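Local structure of uncharacterized protein (Bacteroides ovatus CL02T12C04, 6PTM) at residues K219-L229 with K281-N292. The protein is probably a family GH42 glycoside hydrolase that works as an exo-carrageenase, trimming carrageenan chains from their ends. Numbering follows the deposited sequence.
Sequences KEDGSIGFVFL and KQYTGLGYMLCN
Val227 and Tyr288 are paired on neighbouring parallel strands, and so are Phe228 and Met289. The backbone bonds run from Val227 N to Gly287 O, Met289 N to Val227 O (2.7 Å) and Leu229 N to Met289 O. Before them, the type I turn from Thr284 to Gly287 brings Leu286 N to Gly225 O. At the far end a water joins Leu229 O to Asn292 N.

Among the aromatic contacts, Lys219 CE sits over the centre of the Tyr283 ring, 3.4 Å from its centroid. Its chain bends at the last torsion (chi4 60°), and NZ stays over the same face at 4.7 Å from that centroid, a cation-pi contact. NZ also forms a salt bridge with Asp192. Lys281 CB lies against the opposite face, toward the rim. With an alanine at Tyr283, the Lys219 chain would probably lose the ring it lies on and be held at its end mainly by Asp192, with a gap beside Lys281 CB. Met289 CE lies over the centre of one face of the Phe228 ring, 3.6 Å from the centroid, as a CH-pi contact. Its SD stands farther off above that face, a Met-aromatic contact.

In the polar loop, Asp221 OD1 accepts from Gln282 N at 3.0 Å, from above the carboxylate plane. Gln282 CG packs on Gly222 O, and its amide reaches Trp153, Val156 and Lys157.

The two strands are the central pair of a four-stranded parallel sheet, consistent with part of the family's (beta/alpha)8 barrel. Strand 192-197 flanks 225-230, and 391-394 flanks 288-292. The link between the central pair includes helix 261-278, whose Met278 touches Val227 and Tyr283. Helix 358-385 packs against Tyr288 and Leu290.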
loop_
_atom_site.group_PDB
_atom_site.type_symbol
_atom_site.label_atom_id
_atom_site.label_comp_id
_atom_site.label_asym_id
_atom_site.label_seq_id
_atom_site.Cartn_x
_atom_site.Cartn_y
_atom_site.Cartn_z
ATOM N N LYS A 219 7.060 20.431 -22.158
ATOM C CA LYS A 219 7.558 19.532 -21.088
ATOM C C LYS A 219 8.559 18.527 -21.673
ATOM O O LYS A 219 8.251 17.801 -22.606
ATOM C CB LYS A 219 6.362 18.889 -20.392
ATOM C CG LYS A 219 6.707 18.069 -19.173
ATOM C CD LYS A 219 5.475 17.554 -18.465
ATOM C CE LYS A 219 5.867 16.614 -17.358
ATOM N NZ LYS A 219 6.724 17.317 -16.395
ATOM N N GLU A 220 9.728 18.445 -21.072
ATOM C CA GLU A 220 10.770 17.489 -21.479
ATOM C C GLU A 220 10.332 16.068 -21.135
ATOM O O GLU A 220 9.559 15.916 -20.184
ATOM C CB GLU A 220 12.061 17.761 -20.711
ATOM C CG GLU A 220 12.732 19.084 -21.039
ATOM C CD GLU A 220 13.919 19.337 -20.113
ATOM O OE1 GLU A 220 14.306 18.387 -19.355
ATOM O OE2 GLU A 220 14.456 20.469 -20.136
ATOM N N ASP A 221 10.919 15.094 -21.818
ATOM C CA ASP A 221 10.756 13.645 -21.558
ATOM C C ASP A 221 10.907 13.350 -20.059
ATOM O O ASP A 221 10.052 12.617 -19.543
ATOM C CB ASP A 221 11.773 12.832 -22.340
ATOM C CG ASP A 221 11.063 11.825 -23.190
ATOM O OD1 ASP A 221 10.959 10.644 -22.738
ATOM O OD2 ASP A 221 10.559 12.262 -24.262
ATOM N N GLY A 222 12.012 13.806 -19.458
ATOM C CA GLY A 222 12.179 14.067 -18.013
ATOM C C GLY A 222 12.575 12.813 -17.254
ATOM O O GLY A 222 13.228 11.949 -17.841
ATOM N N SER A 223 12.217 12.729 -15.977
ATOM C CA SER A 223 12.523 11.555 -15.128
ATOM C C SER A 223 11.280 10.685 -14.994
ATOM O O SER A 223 10.175 11.120 -15.442
ATOM C CB SER A 223 13.069 11.969 -13.788
ATOM O OG SER A 223 12.205 12.903 -13.172
ATOM N N ILE A 224 11.442 9.487 -14.426
ATOM C CA ILE A 224 10.300 8.555 -14.337
ATOM C C ILE A 224 9.239 9.261 -13.498
ATOM O O ILE A 224 9.588 9.941 -12.526
ATOM C CB ILE A 224 10.680 7.166 -13.808
ATOM C CG1 ILE A 224 9.552 6.187 -14.115
ATOM C CG2 ILE A 224 11.066 7.236 -12.333
ATOM C CD1 ILE A 224 9.903 4.712 -13.934
ATOM N N GLY A 225 7.999 9.184 -13.942
ATOM C CA GLY A 225 6.915 9.991 -13.377
ATOM C C GLY A 225 5.567 9.358 -13.613
ATOM O O GLY A 225 5.467 8.296 -14.291
ATOM N N PHE A 226 4.549 9.980 -13.055
ATOM C CA PHE A 226 3.162 9.533 -13.295
ATOM C C PHE A 226 2.253 10.734 -13.582
ATOM O O PHE A 226 2.560 11.910 -13.254
ATOM C CB PHE A 226 2.696 8.660 -12.139
ATOM C CG PHE A 226 2.245 9.392 -10.909
ATOM C CD1 PHE A 226 3.166 9.885 -10.004
ATOM C CD2 PHE A 226 0.905 9.526 -10.615
ATOM C CE1 PHE A 226 2.765 10.534 -8.852
ATOM C CE2 PHE A 226 0.504 10.138 -9.436
ATOM C CZ PHE A 226 1.434 10.631 -8.551
ATOM N N VAL A 227 1.148 10.429 -14.261
ATOM C CA VAL A 227 0.086 11.418 -14.608
ATOM C C VAL A 227 -1.039 11.288 -13.580
ATOM O O VAL A 227 -1.509 10.169 -13.314
ATOM C CB VAL A 227 -0.422 11.211 -16.039
ATOM C CG1 VAL A 227 -1.482 12.233 -16.410
ATOM C CG2 VAL A 227 0.726 11.234 -17.033
ATOM N N PHE A 228 -1.428 12.405 -12.997
ATOM C CA PHE A 228 -2.454 12.471 -11.922
ATOM C C PHE A 228 -3.747 12.984 -12.546
ATOM O O PHE A 228 -3.766 14.163 -12.959
ATOM C CB PHE A 228 -1.940 13.389 -10.824
ATOM C CG PHE A 228 -2.753 13.413 -9.556
ATOM C CD1 PHE A 228 -4.001 14.008 -9.513
ATOM C CD2 PHE A 228 -2.231 12.910 -8.378
ATOM C CE1 PHE A 228 -4.730 14.024 -8.333
ATOM C CE2 PHE A 228 -2.943 12.985 -7.187
ATOM C CZ PHE A 228 -4.184 13.547 -7.170
ATOM N N LEU A 229 -4.795 12.157 -12.616
ATOM C CA LEU A 229 -6.134 12.617 -13.059
ATOM C C LEU A 229 -6.935 13.060 -11.843
ATOM O O LEU A 229 -7.229 12.197 -10.975
ATOM C CB LEU A 229 -6.867 11.502 -13.793
ATOM C CG LEU A 229 -6.525 11.366 -15.268
ATOM C CD1 LEU A 229 -5.141 10.777 -15.417
ATOM C CD2 LEU A 229 -7.584 10.512 -15.999
ATOM N N LYS A 281 6.406 8.924 -23.025
ATOM C CA LYS A 281 7.440 9.788 -22.412
ATOM C C LYS A 281 7.862 9.202 -21.062
ATOM O O LYS A 281 7.016 8.582 -20.354
ATOM C CB LYS A 281 6.943 11.230 -22.367
ATOM C CG LYS A 281 6.816 11.771 -23.791
ATOM C CD LYS A 281 6.743 13.249 -23.949
ATOM C CE LYS A 281 6.717 13.636 -25.416
ATOM N NZ LYS A 281 6.419 15.081 -25.524
ATOM N N GLN A 282 9.110 9.444 -20.689
ATOM C CA GLN A 282 9.672 8.909 -19.430
ATOM C C GLN A 282 8.790 9.373 -18.252
ATOM O O GLN A 282 8.656 8.558 -17.303
ATOM C CB GLN A 282 11.151 9.284 -19.343
ATOM C CG GLN A 282 11.833 8.847 -18.037
ATOM C CD GLN A 282 12.071 7.358 -17.891
ATOM O OE1 GLN A 282 11.616 6.551 -18.715
ATOM N NE2 GLN A 282 12.748 6.975 -16.806
ATOM N N TYR A 283 8.138 10.562 -18.304
ATOM C CA TYR A 283 7.357 11.102 -17.150
ATOM C C TYR A 283 6.018 10.359 -16.991
ATOM O O TYR A 283 5.316 10.636 -16.017
ATOM C CB TYR A 283 7.226 12.632 -17.176
ATOM C CG TYR A 283 6.400 13.246 -18.283
ATOM C CD1 TYR A 283 5.010 13.191 -18.261
ATOM C CD2 TYR A 283 7.004 13.910 -19.342
ATOM C CE1 TYR A 283 4.235 13.751 -19.278
ATOM C CE2 TYR A 283 6.248 14.488 -20.361
ATOM C CZ TYR A 283 4.858 14.425 -20.315
ATOM O OH TYR A 283 4.107 14.980 -21.304
ATOM N N THR A 284 5.689 9.430 -17.883
ATOM C CA THR A 284 4.515 8.529 -17.774
ATOM C C THR A 284 4.954 7.125 -17.359
ATOM O O THR A 284 4.068 6.275 -17.255
ATOM C CB THR A 284 3.734 8.446 -19.094
ATOM O OG1 THR A 284 4.494 7.776 -20.104
ATOM C CG2 THR A 284 3.355 9.820 -19.588
ATOM N N GLY A 285 6.245 6.878 -17.126
ATOM C CA GLY A 285 6.748 5.504 -16.876
ATOM C C GLY A 285 6.138 4.816 -15.650
ATOM O O GLY A 285 6.009 3.557 -15.666
ATOM N N LEU A 286 5.811 5.563 -14.599
ATOM C CA LEU A 286 5.115 4.993 -13.415
ATOM C C LEU A 286 3.603 5.230 -13.551
ATOM O O LEU A 286 2.887 5.151 -12.551
ATOM C CB LEU A 286 5.710 5.569 -12.126
ATOM C CG LEU A 286 6.847 4.731 -11.544
ATOM C CD1 LEU A 286 7.549 5.494 -10.458
ATOM C CD2 LEU A 286 6.364 3.380 -11.005
ATOM N N GLY A 287 3.147 5.499 -14.773
ATOM C CA GLY A 287 1.769 5.240 -15.171
ATOM C C GLY A 287 0.859 6.435 -14.994
ATOM O O GLY A 287 1.345 7.590 -14.728
ATOM N N TYR A 288 -0.419 6.159 -15.245
ATOM C CA TYR A 288 -1.550 7.104 -15.175
ATOM C C TYR A 288 -2.408 6.736 -13.965
ATOM O O TYR A 288 -2.996 5.624 -13.884
ATOM C CB TYR A 288 -2.362 7.054 -16.471
ATOM C CG TYR A 288 -1.625 7.466 -17.716
ATOM C CD1 TYR A 288 -0.736 6.591 -18.338
ATOM C CD2 TYR A 288 -1.881 8.683 -18.331
ATOM C CE1 TYR A 288 -0.074 6.944 -19.502
ATOM C CE2 TYR A 288 -1.229 9.050 -19.502
ATOM C CZ TYR A 288 -0.324 8.176 -20.087
ATOM O OH TYR A 288 0.314 8.476 -21.249
ATOM N N MET A 289 -2.472 7.666 -13.022
ATOM C CA MET A 289 -3.181 7.478 -11.734
ATOM C C MET A 289 -4.621 7.954 -11.917
ATOM O O MET A 289 -4.817 9.171 -12.114
ATOM C CB MET A 289 -2.443 8.288 -10.669
ATOM C CG MET A 289 -2.627 7.774 -9.265
ATOM S SD MET A 289 -4.220 8.186 -8.610
ATOM C CE MET A 289 -4.285 9.976 -8.712
ATOM N N LEU A 290 -5.589 7.039 -11.943
ATOM C CA LEU A 290 -6.914 7.340 -12.533
ATOM C C LEU A 290 -7.808 8.073 -11.526
ATOM O O LEU A 290 -8.714 8.759 -11.992
ATOM C CB LEU A 290 -7.609 6.073 -13.042
ATOM C CG LEU A 290 -6.870 5.315 -14.139
ATOM C CD1 LEU A 290 -7.635 4.064 -14.541
ATOM C CD2 LEU A 290 -6.593 6.198 -15.343
ATOM N N CYS A 291 -7.557 7.957 -10.218
ATOM C CA CYS A 291 -8.296 8.733 -9.204
ATOM C C CYS A 291 -7.582 8.637 -7.849
ATOM O O CYS A 291 -7.126 7.527 -7.473
ATOM C CB CYS A 291 -9.728 8.217 -9.052
ATOM S SG CYS A 291 -10.810 9.336 -8.118
ATOM N N ASN A 292 -7.579 9.760 -7.135
ATOM C CA ASN A 292 -7.202 9.932 -5.709
ATOM C C ASN A 292 -8.303 9.385 -4.770
ATOM O O ASN A 292 -9.364 10.019 -4.693
ATOM C CB ASN A 292 -7.016 11.432 -5.464
ATOM C CG ASN A 292 -6.470 11.748 -4.095
ATOM O OD1 ASN A 292 -5.254 11.952 -3.893
ATOM N ND2 ASN A 292 -7.374 11.794 -3.152
HETATM O O HOH W 1 5.436 16.586 -23.056
HETATM O O HOH W 2 8.786 16.113 -24.392
HETATM O O HOH W 3 -8.247 12.291 -8.447
#